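Local atomic coordinates of saframycin Mx1 synthetase B (Legionella pneumophila subsp. pneumophila, PDB entry 3KXW), a protein that belongs, as a fatty acid AMP ligase, to the AMP-binding (ANL) superfamily of enzymes and carries 5'-O-[(S)-(dodecanoyloxy)(hydroxy)phosphoryl]adenosine in its ligand pocket. Residues Tyr345-Leu350 against Ser370-Ser375. Numbering follows the deposited sequence.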
# COMPACT_ATOMS: atom_id res chain seq x y z
N TYR A 345 -11.39 12.93 -13.86
CA TYR A 345 -10.00 13.31 -13.65
C TYR A 345 -9.38 13.89 -14.93
O TYR A 345 -9.78 13.54 -16.04
CB TYR A 345 -9.18 12.12 -13.13
CG TYR A 345 -9.09 10.97 -14.10
CD1 TYR A 345 -8.18 10.98 -15.14
CD2 TYR A 345 -9.92 9.85 -13.96
CE1 TYR A 345 -8.10 9.91 -16.04
CE2 TYR A 345 -9.84 8.79 -14.84
CZ TYR A 345 -8.95 8.82 -15.87
OH TYR A 345 -8.88 7.77 -16.76
N LYS A 346 -8.41 14.77 -14.76
CA LYS A 346 -7.75 15.40 -15.90
C LYS A 346 -6.52 14.64 -16.38
O LYS A 346 -5.88 13.93 -15.61
CB LYS A 346 -7.38 16.85 -15.55
CG LYS A 346 -8.61 17.69 -15.13
CD LYS A 346 -8.20 19.12 -14.84
CE LYS A 346 -9.38 19.98 -14.42
NZ LYS A 346 -9.91 19.57 -13.08
N THR A 347 -6.21 14.80 -17.66
CA THR A 347 -4.98 14.26 -18.23
C THR A 347 -4.26 15.34 -19.03
O THR A 347 -4.85 16.34 -19.43
CB THR A 347 -5.22 13.00 -19.11
OG1 THR A 347 -5.91 13.35 -20.32
CG2 THR A 347 -6.02 11.93 -18.35
N LEU A 348 -2.96 15.15 -19.22
CA LEU A 348 -2.19 16.01 -20.13
C LEU A 348 -1.42 15.16 -21.13
O LEU A 348 -1.04 14.04 -20.83
CB LEU A 348 -1.21 16.87 -19.35
CG LEU A 348 -1.81 18.00 -18.53
CD1 LEU A 348 -0.72 18.57 -17.62
CD2 LEU A 348 -2.41 19.05 -19.47
N THR A 349 -1.21 15.71 -22.32
CA THR A 349 -0.48 14.99 -23.34
C THR A 349 0.87 15.62 -23.52
O THR A 349 0.97 16.80 -23.88
CB THR A 349 -1.23 15.01 -24.68
OG1 THR A 349 -2.55 14.48 -24.50
CG2 THR A 349 -0.48 14.17 -25.71
N LEU A 350 1.92 14.87 -23.23
CA LEU A 350 3.26 15.38 -23.38
C LEU A 350 3.87 14.88 -24.69
O LEU A 350 3.55 13.78 -25.17
CB LEU A 350 4.17 14.96 -22.22
CG LEU A 350 3.72 15.10 -20.76
CD1 LEU A 350 4.91 15.39 -19.87
CD2 LEU A 350 2.62 16.12 -20.57
N SER A 370 3.48 10.88 -28.64
CA SER A 370 2.95 11.58 -27.47
C SER A 370 2.47 10.57 -26.42
O SER A 370 2.18 9.42 -26.75
CB SER A 370 1.79 12.48 -27.88
OG SER A 370 0.67 11.71 -28.28
N TYR A 371 2.37 11.00 -25.17
CA TYR A 371 1.88 10.14 -24.10
C TYR A 371 1.08 10.96 -23.10
O TYR A 371 1.24 12.17 -23.03
CB TYR A 371 3.02 9.39 -23.40
CG TYR A 371 4.09 10.24 -22.75
CD1 TYR A 371 4.14 10.39 -21.36
CD2 TYR A 371 5.07 10.87 -23.51
CE1 TYR A 371 5.13 11.16 -20.75
CE2 TYR A 371 6.06 11.63 -22.92
CZ TYR A 371 6.08 11.78 -21.54
OH TYR A 371 7.07 12.53 -20.96
N LYS A 372 0.22 10.29 -22.34
CA LYS A 372 -0.68 10.99 -21.44
C LYS A 372 -0.24 10.79 -20.00
O LYS A 372 0.15 9.68 -19.61
CB LYS A 372 -2.11 10.49 -21.61
CG LYS A 372 -2.78 10.81 -22.95
CD LYS A 372 -4.28 10.97 -22.76
CE LYS A 372 -5.05 10.53 -23.98
NZ LYS A 372 -6.53 10.57 -23.71
N LEU A 373 -0.29 11.85 -19.21
CA LEU A 373 -0.10 11.76 -17.78
C LEU A 373 -1.43 12.05 -17.12
O LEU A 373 -2.20 12.89 -17.61
CB LEU A 373 0.95 12.75 -17.28
CG LEU A 373 2.39 12.56 -17.73
CD1 LEU A 373 3.27 13.62 -17.09
CD2 LEU A 373 2.90 11.15 -17.41
N VAL A 374 -1.71 11.36 -16.02
CA VAL A 374 -2.95 11.53 -15.29
C VAL A 374 -2.71 12.48 -14.14
O VAL A 374 -1.69 12.38 -13.45
CB VAL A 374 -3.46 10.20 -14.72
CG1 VAL A 374 -4.70 10.43 -13.87
CG2 VAL A 374 -3.75 9.20 -15.85
N SER A 375 -3.64 13.39 -13.91
CA SER A 375 -3.57 14.25 -12.74
C SER A 375 -3.78 13.46 -11.45
O SER A 375 -4.71 12.67 -11.36
CB SER A 375 -4.64 15.32 -12.80
OG SER A 375 -4.65 16.07 -11.60
O HOH W 1 -8.03 11.96 -21.37
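Strands 347-350 and 371-374 form a two-stranded antiparallel sheet within the AMP-binding family region. L348 pairs with L373, and L350 with Y371, as hydrogen-bonded pairs, each closed by two backbone bonds; T349 with K372, between them, and T347 with V374, beyond L348, are non-hydrogen-bonded pairs. A fifth bond, from S375 N to K346 O (2.9 Å), continues the pairing, its donor tilted 27° from the carbonyl plane.

L350 and Y371 meet on the face they share with L348 and L373. With Y371 CG set between its own backbone N and carbonyl carbon (chi1 60°), the ring reaches L350, whose CB lies over one ring face, offset toward the rim and 4.1 Å from the centroid in a CH-pi contact. Farther out, L350 CD1 touches L373 CD1 at 3.7 Å, the two side chains crossing at about a right angle.

The other face carries T347, T349, K372 and V374. The aliphatic part of K372 runs past both threonines, CG near T349 OG1 and CD 3.8 Å from T347 OG1. One water oxygen lies 2.7 Å from T347 OG1 and 3.1 Å from K372 NZ, accepting from the amine. T349 CG2 packs on S370 CB at 3.6 Å, while T349 OG1 bonds to D365. Y345 CD1 meets V374 CG1 obliquely at 3.7 Å.

V374 and Y345 pack against M306 of helix 303-313 and P325 of strand 323-328, and Y345 OH bonds to E303; the side chain of V374 lies about 8 Å from the bound 5'-O-[(S)-(dodecanoyloxy)(hydroxy)phosphoryl]adenosine. Strand 450-456 packs on the leucine-bearing face, Y452 against L348 and T454 against L373, and its E450 forms a salt bridge with K346 NZ and accepts a hydrogen bond from S375 OG.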